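Local coordinates for protein alternansucrase (Leuconostoc mesenteroides, PDB 6HVG) that is a large multidomain protein of glycoside hydrolase family 70, with a TIM-barrel-type catalytic region, a bound calcium ion and choline-binding-type repeats, at residues 400-405 against 415-420; 685-690 against 702-707; 879-884 against 912-917. All blocks are in the same frame, centred on the assembly; numbering follows the deposited sequence.

Contact 1. Residues 400-405 against 415-420; sequences KSSFEN and WYRPTD
Phe-403 and Tyr-416 meet at the packed centre of this contact. Their rings lie side by side with planes 19° apart, but they are slid so far that they barely overlap. Phe-403 CD1 and CE1 both lie 3.5 Å from Tyr-416 CB. Loops add Ile-1273 and Leu-1281 against Phe-403, and Leu-1285 against Tyr-416. Two backbone bonds flank the pair. Arg-417 N reaches Ser-402 O at 2.7 Å, and Glu-404 N reaches Trp-415 O at 3.0 Å. Together they make a single bridge rather than a longer sheet. The looser side holds the partly exposed Glu-404 and Arg-417. The Glu-404 carboxylate runs alongside Trp-415, and its OE1 takes a weak bond from Trp-415 N at 3.3 Å. Its OE2 forms a salt bridge with Arg-502, which also makes a cation-pi contact with Trp-415. Arg-417 has CG anti to the backbone N (chi1 -176°), and its extended chain leads away from 400-405, where NH2 bonds Ser-431 O. The chemistry is thus divided. Backbone bonds, and the Phe-403 ring against Tyr-416 CB, join the segments. The charged ends find their stronger partners outside: Arg-502 for Glu-404 and the Ser-431 carbonyl for Arg-417.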
ATOM      1  N   LYS A 400      -2.065  32.692 -25.668  1.00 68.88           N
ATOM      2  CA  LYS A 400      -0.944  31.849 -25.268  1.00 68.82           C
ATOM      3  C   LYS A 400       0.420  32.534 -25.375  1.00 68.52           C
ATOM      4  O   LYS A 400       1.365  32.105 -24.710  1.00 64.44           O
ATOM      5  CB  LYS A 400      -0.948  30.555 -26.076  1.00 75.01           C
ATOM      6  CG  LYS A 400      -2.183  29.701 -25.827  1.00 79.39           C
ATOM      7  CD  LYS A 400      -2.100  28.297 -26.414  1.00 81.95           C
ATOM      8  CE  LYS A 400      -3.373  27.516 -26.094  1.00 80.60           C
ATOM      9  NZ  LYS A 400      -3.261  26.049 -26.286  1.00 78.68           N
ATOM     10  N   SER A 401       0.528  33.599 -26.175  1.00 70.85           N
ATOM     11  CA  SER A 401       1.786  34.367 -26.260  1.00 75.52           C
ATOM     12  C   SER A 401       2.174  34.960 -24.923  1.00 73.58           C
ATOM     13  O   SER A 401       3.292  34.768 -24.448  1.00 76.22           O
ATOM     14  CB  SER A 401       1.677  35.513 -27.261  1.00 78.94           C
ATOM     15  OG  SER A 401       1.578  35.015 -28.574  1.00 85.46           O
ATOM     16  N   SER A 402       1.227  35.674 -24.322  1.00 71.46           N
ATOM     17  CA  SER A 402       1.479  36.458 -23.106  1.00 67.83           C
ATOM     18  C   SER A 402       1.209  35.720 -21.796  1.00 62.44           C
ATOM     19  O   SER A 402       1.430  36.290 -20.730  1.00 57.58           O
ATOM     20  CB  SER A 402       0.652  37.745 -23.146  1.00 67.82           C
ATOM     21  OG  SER A 402       1.134  38.593 -24.153  1.00 68.13           O
ATOM     22  N   PHE A 403       0.740  34.471 -21.871  1.00 60.58           N
ATOM     23  CA  PHE A 403       0.413  33.683 -20.668  1.00 60.14           C
ATOM     24  C   PHE A 403       0.977  32.273 -20.726  1.00 57.33           C
ATOM     25  O   PHE A 403       0.669  31.533 -21.650  1.00 57.73           O
ATOM     26  CB  PHE A 403      -1.105  33.550 -20.532  1.00 60.01           C
ATOM     27  CG  PHE A 403      -1.787  34.735 -19.906  1.00 59.45           C
ATOM     28  CD1 PHE A 403      -1.683  34.954 -18.558  1.00 56.99           C
ATOM     29  CD2 PHE A 403      -2.569  35.595 -20.675  1.00 59.10           C
ATOM     30  CE1 PHE A 403      -2.323  36.024 -17.985  1.00 58.26           C
ATOM     31  CE2 PHE A 403      -3.216  36.661 -20.107  1.00 60.35           C
ATOM     32  CZ  PHE A 403      -3.096  36.876 -18.757  1.00 59.09           C
ATOM     33  N   GLU A 404       1.772  31.892 -19.733  1.00 57.28           N
ATOM     34  CA  GLU A 404       2.178  30.494 -19.581  1.00 56.21           C
ATOM     35  C   GLU A 404       0.954  29.712 -19.150  1.00 54.82           C
ATOM     36  O   GLU A 404       0.224  30.147 -18.261  1.00 56.22           O
ATOM     37  CB  GLU A 404       3.308  30.342 -18.548  1.00 59.52           C
ATOM     38  CG  GLU A 404       4.668  30.864 -19.028  1.00 60.84           C
ATOM     39  CD  GLU A 404       5.748  30.831 -17.954  1.00 60.85           C
ATOM     40  OE1 GLU A 404       5.473  30.440 -16.798  1.00 61.24           O
ATOM     41  OE2 GLU A 404       6.904  31.172 -18.274  1.00 58.98           O
ATOM     42  N   ASN A 405       0.733  28.552 -19.752  1.00 56.32           N
ATOM     43  CA  ASN A 405      -0.524  27.837 -19.563  1.00 54.54           C
ATOM     44  C   ASN A 405      -0.457  26.351 -19.880  1.00 52.17           C
ATOM     45  O   ASN A 405       0.516  25.859 -20.421  1.00 53.85           O
ATOM     46  CB  ASN A 405      -1.586  28.474 -20.451  1.00 56.29           C
ATOM     47  CG  ASN A 405      -1.362  28.189 -21.924  1.00 58.23           C
ATOM     48  OD1 ASN A 405      -2.142  27.475 -22.568  1.00 60.60           O
ATOM     49  ND2 ASN A 405      -0.315  28.755 -22.468  1.00 60.32           N
ATOM     50  N   TRP A 415       3.449  32.522 -15.204  1.00 54.60           N
ATOM     51  CA  TRP A 415       4.003  33.833 -15.463  1.00 52.03           C
ATOM     52  C   TRP A 415       3.328  34.378 -16.716  1.00 51.96           C
ATOM     53  O   TRP A 415       2.949  33.605 -17.604  1.00 48.42           O
ATOM     54  CB  TRP A 415       5.518  33.733 -15.658  1.00 52.93           C
ATOM     55  CG  TRP A 415       6.289  33.496 -14.385  1.00 52.60           C
ATOM     56  CD1 TRP A 415       5.926  32.694 -13.337  1.00 51.33           C
ATOM     57  CD2 TRP A 415       7.559  34.058 -14.037  1.00 51.46           C
ATOM     58  NE1 TRP A 415       6.870  32.751 -12.359  1.00 51.82           N
ATOM     59  CE2 TRP A 415       7.887  33.578 -12.765  1.00 52.35           C
ATOM     60  CE3 TRP A 415       8.443  34.927 -14.673  1.00 55.01           C
ATOM     61  CZ2 TRP A 415       9.074  33.937 -12.111  1.00 55.44           C
ATOM     62  CZ3 TRP A 415       9.628  35.290 -14.019  1.00 56.91           C
ATOM     63  CH2 TRP A 415       9.931  34.782 -12.763  1.00 56.76           C
ATOM     64  N   TYR A 416       3.172  35.706 -16.771  1.00 52.44           N
ATOM     65  CA  TYR A 416       2.545  36.382 -17.904  1.00 53.56           C
ATOM     66  C   TYR A 416       3.383  37.575 -18.360  1.00 56.48           C
ATOM     67  O   TYR A 416       4.347  37.950 -17.690  1.00 62.73           O
ATOM     68  CB  TYR A 416       1.105  36.810 -17.569  1.00 52.74           C
ATOM     69  CG  TYR A 416       0.980  38.047 -16.719  1.00 51.83           C
ATOM     70  CD1 TYR A 416       1.381  38.052 -15.401  1.00 51.69           C
ATOM     71  CD2 TYR A 416       0.456  39.231 -17.247  1.00 54.98           C
ATOM     72  CE1 TYR A 416       1.272  39.193 -14.624  1.00 55.04           C
ATOM     73  CE2 TYR A 416       0.332  40.373 -16.471  1.00 55.48           C
ATOM     74  CZ  TYR A 416       0.743  40.347 -15.162  1.00 55.39           C
ATOM     75  OH  TYR A 416       0.626  41.478 -14.384  1.00 57.20           O
ATOM     76  N   ARG A 417       3.020  38.152 -19.506  1.00 57.02           N
ATOM     77  CA  ARG A 417       3.703  39.318 -20.045  1.00 58.89           C
ATOM     78  C   ARG A 417       2.889  40.563 -19.747  1.00 57.98           C
ATOM     79  O   ARG A 417       1.866  40.779 -20.385  1.00 61.76           O
ATOM     80  CB  ARG A 417       3.902  39.172 -21.560  1.00 61.02           C
ATOM     81  CG  ARG A 417       4.694  40.313 -22.196  1.00 61.85           C
ATOM     82  CD  ARG A 417       4.590  40.341 -23.713  1.00 63.15           C
ATOM     83  NE  ARG A 417       5.381  41.439 -24.286  1.00 65.28           N
ATOM     84  CZ  ARG A 417       5.431  41.748 -25.580  1.00 63.77           C
ATOM     85  NH1 ARG A 417       4.722  41.061 -26.467  1.00 64.07           N
ATOM     86  NH2 ARG A 417       6.202  42.746 -25.984  1.00 61.19           N
ATOM     87  N   PRO A 418       3.328  41.385 -18.778  1.00 58.38           N
ATOM     88  CA  PRO A 418       2.604  42.646 -18.561  1.00 60.15           C
ATOM     89  C   PRO A 418       2.873  43.628 -19.673  1.00 60.38           C
ATOM     90  O   PRO A 418       3.905  43.546 -20.297  1.00 65.10           O
ATOM     91  CB  PRO A 418       3.188  43.180 -17.240  1.00 60.60           C
ATOM     92  CG  PRO A 418       4.538  42.577 -17.170  1.00 61.36           C
ATOM     93  CD  PRO A 418       4.401  41.207 -17.787  1.00 58.83           C
ATOM     94  N   THR A 419       1.954  44.553 -19.906  1.00 60.91           N
ATOM     95  CA  THR A 419       2.137  45.562 -20.941  1.00 63.76           C
ATOM     96  C   THR A 419       3.480  46.300 -20.779  1.00 66.00           C
ATOM     97  O   THR A 419       4.272  46.385 -21.722  1.00 68.06           O
ATOM     98  CB  THR A 419       0.955  46.564 -20.935  1.00 63.96           C
ATOM     99  OG1 THR A 419      -0.266  45.854 -21.167  1.00 60.64           O
ATOM    100  CG2 THR A 419       1.119  47.628 -22.017  1.00 65.54           C
ATOM    101  N   ASP A 420       3.709  46.830 -19.579  1.00 66.83           N
ATOM    102  CA  ASP A 420       4.951  47.546 -19.234  1.00 69.94           C
ATOM    103  C   ASP A 420       5.605  46.910 -17.999  1.00 68.79           C
ATOM    104  O   ASP A 420       4.962  46.159 -17.251  1.00 65.86           O
ATOM    105  CB  ASP A 420       4.684  49.040 -18.947  1.00 70.95           C
ATOM    106  CG  ASP A 420       4.121  49.789 -20.143  1.00 71.59           C
ATOM    107  OD1 ASP A 420       4.783  49.880 -21.194  1.00 72.93           O
ATOM    108  OD2 ASP A 420       2.999  50.320 -20.022  1.00 75.19           O
TER

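Contact 2. Residues 685-690 against 702-707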
ATOM      1  N   SER A 685      -0.469 -20.423  -0.515  1.00 52.29           N
ATOM      2  CA  SER A 685      -1.023 -20.000   0.771  1.00 53.00           C
ATOM      3  C   SER A 685      -0.778 -21.028   1.872  1.00 53.64           C
ATOM      4  O   SER A 685      -0.347 -20.679   2.966  1.00 54.52           O
ATOM      5  CB  SER A 685      -2.515 -19.761   0.612  1.00 53.03           C
ATOM      6  OG  SER A 685      -3.113 -19.445   1.823  1.00 56.14           O
ATOM      7  N   GLN A 686      -1.027 -22.300   1.566  1.00 52.95           N
ATOM      8  CA  GLN A 686      -0.841 -23.362   2.539  1.00 52.22           C
ATOM      9  C   GLN A 686       0.645 -23.539   2.903  1.00 55.52           C
ATOM     10  O   GLN A 686       0.954 -23.946   4.017  1.00 58.30           O
ATOM     11  CB  GLN A 686      -1.415 -24.669   2.004  1.00 53.48           C
ATOM     12  CG  GLN A 686      -1.736 -25.709   3.064  1.00 55.36           C
ATOM     13  CD  GLN A 686      -2.764 -25.206   4.028  1.00 55.70           C
ATOM     14  OE1 GLN A 686      -3.890 -24.938   3.647  1.00 54.86           O
ATOM     15  NE2 GLN A 686      -2.375 -25.038   5.280  1.00 60.67           N
ATOM     16  N   PHE A 687       1.562 -23.262   1.977  1.00 53.82           N
ATOM     17  CA  PHE A 687       2.977 -23.274   2.319  1.00 56.40           C
ATOM     18  C   PHE A 687       3.253 -22.206   3.361  1.00 57.30           C
ATOM     19  O   PHE A 687       4.024 -22.421   4.289  1.00 58.48           O
ATOM     20  CB  PHE A 687       3.872 -22.995   1.103  1.00 57.29           C
ATOM     21  CG  PHE A 687       3.954 -24.123   0.108  1.00 55.85           C
ATOM     22  CD1 PHE A 687       4.146 -25.420   0.518  1.00 55.76           C
ATOM     23  CD2 PHE A 687       3.879 -23.863  -1.255  1.00 55.38           C
ATOM     24  CE1 PHE A 687       4.247 -26.434  -0.409  1.00 56.22           C
ATOM     25  CE2 PHE A 687       3.971 -24.875  -2.183  1.00 53.37           C
ATOM     26  CZ  PHE A 687       4.170 -26.162  -1.761  1.00 53.56           C
ATOM     27  N   GLY A 688       2.623 -21.047   3.188  1.00 58.38           N
ATOM     28  CA  GLY A 688       2.734 -19.949   4.143  1.00 55.89           C
ATOM     29  C   GLY A 688       2.359 -20.376   5.555  1.00 55.30           C
ATOM     30  O   GLY A 688       3.117 -20.151   6.479  1.00 54.33           O
ATOM     31  N   ASN A 689       1.198 -21.010   5.707  1.00 53.24           N
ATOM     32  CA  ASN A 689       0.656 -21.350   7.005  1.00 54.34           C
ATOM     33  C   ASN A 689       1.297 -22.574   7.643  1.00 57.95           C
ATOM     34  O   ASN A 689       1.455 -22.616   8.863  1.00 63.77           O
ATOM     35  CB  ASN A 689      -0.853 -21.587   6.894  1.00 55.97           C
ATOM     36  CG  ASN A 689      -1.609 -20.352   6.441  1.00 55.77           C
ATOM     37  OD1 ASN A 689      -1.182 -19.223   6.689  1.00 61.11           O
ATOM     38  ND2 ASN A 689      -2.728 -20.558   5.773  1.00 53.20           N
ATOM     39  N   SER A 690       1.649 -23.567   6.835  1.00 57.54           N
ATOM     40  CA  SER A 690       2.188 -24.829   7.356  1.00 57.47           C
ATOM     41  C   SER A 690       3.705 -24.964   7.396  1.00 56.92           C
ATOM     42  O   SER A 690       4.209 -25.772   8.155  1.00 59.74           O
ATOM     43  CB  SER A 690       1.623 -25.994   6.559  1.00 57.30           C
ATOM     44  OG  SER A 690       0.222 -26.052   6.718  1.00 55.30           O
ATOM     45  N   TRP A 702      -1.673 -31.611   7.795  1.00 62.59           N
ATOM     46  CA  TRP A 702      -3.041 -32.075   7.489  1.00 61.40           C
ATOM     47  C   TRP A 702      -3.785 -31.167   6.517  1.00 58.67           C
ATOM     48  O   TRP A 702      -4.492 -31.654   5.650  1.00 56.08           O
ATOM     49  CB  TRP A 702      -3.883 -32.204   8.776  1.00 60.91           C
ATOM     50  CG  TRP A 702      -5.248 -32.837   8.584  1.00 59.80           C
ATOM     51  CD1 TRP A 702      -5.515 -34.172   8.356  1.00 64.34           C
ATOM     52  CD2 TRP A 702      -6.518 -32.183   8.619  1.00 59.58           C
ATOM     53  NE1 TRP A 702      -6.876 -34.378   8.230  1.00 65.06           N
ATOM     54  CE2 TRP A 702      -7.512 -33.173   8.389  1.00 62.71           C
ATOM     55  CE3 TRP A 702      -6.921 -30.857   8.812  1.00 61.98           C
ATOM     56  CZ2 TRP A 702      -8.871 -32.871   8.359  1.00 61.75           C
ATOM     57  CZ3 TRP A 702      -8.273 -30.556   8.766  1.00 60.70           C
ATOM     58  CH2 TRP A 702      -9.231 -31.563   8.537  1.00 62.42           C
ATOM     59  N   TYR A 703      -3.618 -29.856   6.656  1.00 57.94           N
ATOM     60  CA  TYR A 703      -4.362 -28.910   5.817  1.00 61.29           C
ATOM     61  C   TYR A 703      -4.053 -29.009   4.320  1.00 60.19           C
ATOM     62  O   TYR A 703      -4.902 -28.651   3.501  1.00 58.84           O
ATOM     63  CB  TYR A 703      -4.195 -27.469   6.319  1.00 62.04           C
ATOM     64  CG  TYR A 703      -4.978 -27.215   7.594  1.00 65.35           C
ATOM     65  CD1 TYR A 703      -6.356 -27.057   7.559  1.00 65.87           C
ATOM     66  CD2 TYR A 703      -4.343 -27.161   8.838  1.00 67.85           C
ATOM     67  CE1 TYR A 703      -7.078 -26.842   8.713  1.00 68.87           C
ATOM     68  CE2 TYR A 703      -5.058 -26.957   9.997  1.00 69.85           C
ATOM     69  CZ  TYR A 703      -6.423 -26.801   9.923  1.00 71.27           C
ATOM     70  OH  TYR A 703      -7.129 -26.595  11.065  1.00 74.23           O
ATOM     71  N   PHE A 704      -2.867 -29.500   3.970  1.00 57.87           N
ATOM     72  CA  PHE A 704      -2.517 -29.708   2.565  1.00 58.63           C
ATOM     73  C   PHE A 704      -3.446 -30.703   1.867  1.00 59.58           C
ATOM     74  O   PHE A 704      -3.657 -30.603   0.652  1.00 63.26           O
ATOM     75  CB  PHE A 704      -1.084 -30.202   2.423  1.00 57.54           C
ATOM     76  CG  PHE A 704      -0.044 -29.126   2.551  1.00 53.77           C
ATOM     77  CD1 PHE A 704       0.222 -28.289   1.515  1.00 52.26           C
ATOM     78  CD2 PHE A 704       0.695 -28.996   3.708  1.00 53.95           C
ATOM     79  CE1 PHE A 704       1.209 -27.323   1.623  1.00 54.60           C
ATOM     80  CE2 PHE A 704       1.686 -28.037   3.826  1.00 52.29           C
ATOM     81  CZ  PHE A 704       1.938 -27.192   2.784  1.00 52.36           C
ATOM     82  N   LEU A 705      -3.987 -31.650   2.623  1.00 56.41           N
ATOM     83  CA  LEU A 705      -4.813 -32.708   2.055  1.00 58.03           C
ATOM     84  C   LEU A 705      -6.169 -32.211   1.549  1.00 58.90           C
ATOM     85  O   LEU A 705      -6.641 -32.704   0.521  1.00 60.50           O
ATOM     86  CB  LEU A 705      -5.025 -33.833   3.082  1.00 59.98           C
ATOM     87  CG  LEU A 705      -3.776 -34.526   3.645  1.00 63.85           C
ATOM     88  CD1 LEU A 705      -4.142 -35.643   4.605  1.00 66.88           C
ATOM     89  CD2 LEU A 705      -2.909 -35.095   2.535  1.00 66.29           C
ATOM     90  N   ASP A 706      -6.793 -31.273   2.276  1.00 57.95           N
ATOM     91  CA  ASP A 706      -8.134 -30.771   1.978  1.00 55.66           C
ATOM     92  C   ASP A 706      -9.085 -31.968   1.931  1.00 58.22           C
ATOM     93  O   ASP A 706      -9.656 -32.281   0.889  1.00 59.93           O
ATOM     94  CB  ASP A 706      -8.115 -29.960   0.674  1.00 56.69           C
ATOM     95  CG  ASP A 706      -9.479 -29.374   0.301  1.00 60.28           C
ATOM     96  OD1 ASP A 706     -10.252 -29.012   1.207  1.00 66.70           O
ATOM     97  OD2 ASP A 706      -9.778 -29.253  -0.913  1.00 56.73           O
ATOM     98  N   THR A 707      -9.214 -32.666   3.060  1.00 59.56           N
ATOM     99  CA  THR A 707     -10.031 -33.885   3.115  1.00 62.79           C
ATOM    100  C   THR A 707     -11.498 -33.629   2.838  1.00 61.79           C
ATOM    101  O   THR A 707     -12.211 -34.501   2.347  1.00 60.39           O
ATOM    102  CB  THR A 707      -9.874 -34.616   4.460  1.00 67.48           C
ATOM    103  OG1 THR A 707     -10.146 -33.711   5.533  1.00 71.76           O
ATOM    104  CG2 THR A 707      -8.449 -35.127   4.621  1.00 72.94           C
TER
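Phe-704 reaches across to helix 681-692 and is met there by three side chains. Gln-686 CG sits over one ring face, 3.7 Å from the centroid and close to the normal, a CH-pi contact. Phe-687 CD1 comes to the ring edge, 3.6 Å from Phe-704 CZ. The two phenyl planes are oblique, at 54°. Ser-690 CB approaches Phe-704 CE2 at 3.4 Å. Beside this ring, Gln-686 NE2 lies 3.2 Å from Tyr-703 CB. In Gln-686, chi1 (-159°) sets CG over the phenyl ring, and the bend at chi2 (61°) turns the amide to Tyr-703. The next shell fixes the amide. NE2 donates to Ser-690 OG at 3.1 Å, one turn along the helix, with the acceptor in the amide plane. Ser-690 OG also lies within bonding range of the carbonyls Ser-699 O and Asn-700 O, which must share its single hydrogen. Further out, Met-813 of helix 807-814 touches both Phe-687 and Phe-704. The segments therefore meet through apolar and CH-pi contacts and the flat glutamine amide against Tyr-703 CB. The polar groups serve to hold the glutamine in place and to tie the helix to the incoming loop.

Contact 3. Residues 879-884 against 912-917; sequences DLLTSV and VIVGNN
Val-912 N donates to Ser-883 O at 2.7 Å, and Ser-883 N returns a bond to Val-912 O at 2.8 Å. A second reciprocal pair joins Leu-881 and Val-914: Leu-881 N to Val-914 O is 2.9 Å, and Val-914 N to Leu-881 O is 3.1 Å. Between them, Thr-882 and Ile-913 form the non-hydrogen-bonded pair. The strand axes run antiparallel, at 157°. On one face Leu-881 and Val-914 lie side by side, with Leu-881 CD2 3.6 Å from Val-914 CG1. Val-914 presents that methyl because CG1 stands between its backbone N and carbonyl carbon (chi1 43°). This face also carries Val-912 and Ser-883, whose OG is hydrogen-bonded to Gln-862 NE2. It packs on helix 807-814, where Met-813 touches both Leu-881 and Val-914. Thr-882 and Ile-913 occupy the other face and meet Leu-930 of strand 927-931. At the Leu-880 end, that side chain slants across Ile-913, with CG 3.8 Å from Ile-913 CG2 and CD1 3.4 Å from Gly-915 CA. Strands 862-866 and 1003-1009 extend the sheet beyond the pair. The arrangement is that of two neighbouring strands inside a large antiparallel sheet, consistent with the all-beta domain C of family 70.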
ATOM      1  N   ASP A 879       2.050 -35.762  12.817  1.00 68.62           N
ATOM      2  CA  ASP A 879       1.690 -34.794  11.770  1.00 67.34           C
ATOM      3  C   ASP A 879       2.762 -34.664  10.673  1.00 66.72           C
ATOM      4  O   ASP A 879       3.092 -33.561  10.227  1.00 60.80           O
ATOM      5  CB  ASP A 879       1.351 -33.437  12.394  1.00 67.71           C
ATOM      6  CG  ASP A 879       0.723 -32.469  11.404  1.00 63.10           C
ATOM      7  OD1 ASP A 879      -0.262 -32.865  10.765  1.00 61.53           O
ATOM      8  OD2 ASP A 879       1.196 -31.324  11.302  1.00 59.45           O
ATOM      9  N   LEU A 880       3.305 -35.811  10.262  1.00 66.54           N
ATOM     10  CA  LEU A 880       4.306 -35.887   9.219  1.00 66.82           C
ATOM     11  C   LEU A 880       3.583 -36.205   7.904  1.00 67.38           C
ATOM     12  O   LEU A 880       2.780 -37.132   7.844  1.00 70.24           O
ATOM     13  CB  LEU A 880       5.370 -36.959   9.559  1.00 67.67           C
ATOM     14  CG  LEU A 880       6.864 -36.549   9.543  1.00 67.68           C
ATOM     15  CD1 LEU A 880       7.161 -35.177  10.090  1.00 70.49           C
ATOM     16  CD2 LEU A 880       7.718 -37.551  10.304  1.00 63.61           C
ATOM     17  N   LEU A 881       3.840 -35.413   6.862  1.00 65.26           N
ATOM     18  CA  LEU A 881       3.156 -35.582   5.572  1.00 64.53           C
ATOM     19  C   LEU A 881       3.928 -36.534   4.662  1.00 62.61           C
ATOM     20  O   LEU A 881       5.135 -36.419   4.536  1.00 59.18           O
ATOM     21  CB  LEU A 881       2.966 -34.227   4.881  1.00 65.81           C
ATOM     22  CG  LEU A 881       2.337 -34.216   3.477  1.00 65.92           C
ATOM     23  CD1 LEU A 881       1.304 -33.111   3.338  1.00 68.14           C
ATOM     24  CD2 LEU A 881       3.393 -34.039   2.409  1.00 65.43           C
ATOM     25  N   THR A 882       3.214 -37.462   4.040  1.00 60.95           N
ATOM     26  CA  THR A 882       3.821 -38.416   3.143  1.00 61.36           C
ATOM     27  C   THR A 882       3.240 -38.294   1.742  1.00 59.02           C
ATOM     28  O   THR A 882       2.056 -38.519   1.531  1.00 56.34           O
ATOM     29  CB  THR A 882       3.671 -39.857   3.666  1.00 64.08           C
ATOM     30  OG1 THR A 882       2.301 -40.149   3.945  1.00 63.61           O
ATOM     31  CG2 THR A 882       4.489 -40.031   4.924  1.00 65.59           C
ATOM     32  N   SER A 883       4.099 -37.919   0.797  1.00 59.24           N
ATOM     33  CA  SER A 883       3.716 -37.704  -0.608  1.00 58.02           C
ATOM     34  C   SER A 883       4.532 -38.622  -1.489  1.00 55.69           C
ATOM     35  O   SER A 883       5.759 -38.662  -1.370  1.00 60.89           O
ATOM     36  CB  SER A 883       3.935 -36.244  -1.041  1.00 56.36           C
ATOM     37  OG  SER A 883       3.466 -36.002  -2.358  1.00 59.21           O
ATOM     38  N   VAL A 884       3.844 -39.337  -2.377  1.00 50.81           N
ATOM     39  CA  VAL A 884       4.439 -40.359  -3.224  1.00 50.13           C
ATOM     40  C   VAL A 884       4.045 -40.144  -4.672  1.00 48.56           C
ATOM     41  O   VAL A 884       2.938 -39.722  -4.929  1.00 51.05           O
ATOM     42  CB  VAL A 884       3.954 -41.780  -2.825  1.00 50.12           C
ATOM     43  CG1 VAL A 884       4.443 -42.825  -3.819  1.00 49.54           C
ATOM     44  CG2 VAL A 884       4.404 -42.115  -1.403  1.00 49.90           C
ATOM     45  N   VAL A 912       8.349 -38.539  -0.554  1.00 53.51           N
ATOM     46  CA  VAL A 912       8.661 -37.320   0.193  1.00 52.70           C
ATOM     47  C   VAL A 912       7.969 -37.325   1.560  1.00 54.66           C
ATOM     48  O   VAL A 912       6.766 -37.581   1.656  1.00 52.19           O
ATOM     49  CB  VAL A 912       8.261 -36.075  -0.575  1.00 50.71           C
ATOM     50  CG1 VAL A 912       8.648 -34.817   0.202  1.00 51.51           C
ATOM     51  CG2 VAL A 912       8.934 -36.088  -1.928  1.00 50.81           C
ATOM     52  N   ILE A 913       8.771 -37.087   2.602  1.00 55.25           N
ATOM     53  CA  ILE A 913       8.309 -36.958   3.969  1.00 56.31           C
ATOM     54  C   ILE A 913       8.705 -35.570   4.467  1.00 56.53           C
ATOM     55  O   ILE A 913       9.878 -35.199   4.379  1.00 59.97           O
ATOM     56  CB  ILE A 913       8.951 -38.017   4.881  1.00 56.71           C
ATOM     57  CG1 ILE A 913       8.738 -39.418   4.297  1.00 56.41           C
ATOM     58  CG2 ILE A 913       8.357 -37.924   6.283  1.00 58.13           C
ATOM     59  CD1 ILE A 913       9.583 -40.476   4.958  1.00 57.29           C
ATOM     60  N   VAL A 914       7.747 -34.823   5.016  1.00 53.74           N
ATOM     61  CA  VAL A 914       8.024 -33.471   5.506  1.00 53.55           C
ATOM     62  C   VAL A 914       7.255 -33.144   6.780  1.00 52.62           C
ATOM     63  O   VAL A 914       6.131 -33.567   6.962  1.00 52.55           O
ATOM     64  CB  VAL A 914       7.770 -32.418   4.410  1.00 53.89           C
ATOM     65  CG1 VAL A 914       6.498 -32.721   3.672  1.00 57.91           C
ATOM     66  CG2 VAL A 914       7.739 -31.000   4.961  1.00 52.15           C
ATOM     67  N   GLY A 915       7.907 -32.398   7.667  1.00 53.68           N
ATOM     68  CA  GLY A 915       7.313 -31.950   8.922  1.00 55.15           C
ATOM     69  C   GLY A 915       7.635 -30.501   9.203  1.00 56.09           C
ATOM     70  O   GLY A 915       8.600 -29.964   8.666  1.00 56.63           O
ATOM     71  N   ASN A 916       6.827 -29.878  10.061  1.00 59.73           N
ATOM     72  CA  ASN A 916       6.965 -28.455  10.427  1.00 59.87           C
ATOM     73  C   ASN A 916       7.273 -28.262  11.896  1.00 61.68           C
ATOM     74  O   ASN A 916       7.028 -27.194  12.441  1.00 59.98           O
ATOM     75  CB  ASN A 916       5.675 -27.699  10.078  1.00 59.78           C
ATOM     76  CG  ASN A 916       4.449 -28.273  10.771  1.00 60.43           C
ATOM     77  OD1 ASN A 916       4.545 -28.954  11.788  1.00 62.47           O
ATOM     78  ND2 ASN A 916       3.283 -27.990  10.214  1.00 60.93           N
ATOM     79  N   ASN A 917       7.818 -29.298  12.527  1.00 67.44           N
ATOM     80  CA  ASN A 917       8.071 -29.297  13.954  1.00 69.41           C
ATOM     81  C   ASN A 917       9.540 -29.630  14.238  1.00 73.01           C
ATOM     82  O   ASN A 917       9.931 -30.803  14.211  1.00 75.79           O
ATOM     83  CB  ASN A 917       7.141 -30.304  14.619  1.00 68.25           C
ATOM     84  CG  ASN A 917       7.293 -30.333  16.119  1.00 68.89           C
ATOM     85  OD1 ASN A 917       8.127 -29.620  16.699  1.00 69.03           O
ATOM     86  ND2 ASN A 917       6.486 -31.162  16.762  1.00 70.88           N
TER

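How the contacts relate
The three contacts follow one another along the chain, and none nests in or crosses another. Contact 1 closes the short loop 406-414 onto strand 415-416, beside late-chain loops carrying Ile-1273, Leu-1281 and Leu-1285, so early and late parts of the chain meet there. Its centre is about 68 Å from that of contact 2 and 76 Å from that of contact 3. Contact 2 folds the chain back onto helix 681-692, which follows strand 678-679 of the parallel barrel sheet. Contact 3 closes a longer excursion between strands 881-885 and 910-915. Contacts 2 and 3 touch: Ser-690 O and Asn-916 ND2 make a probable hydrogen bond, and Phe-704 packs on Leu-881. Together they join helix 681-692 and the loop after it to the antiparallel sheet.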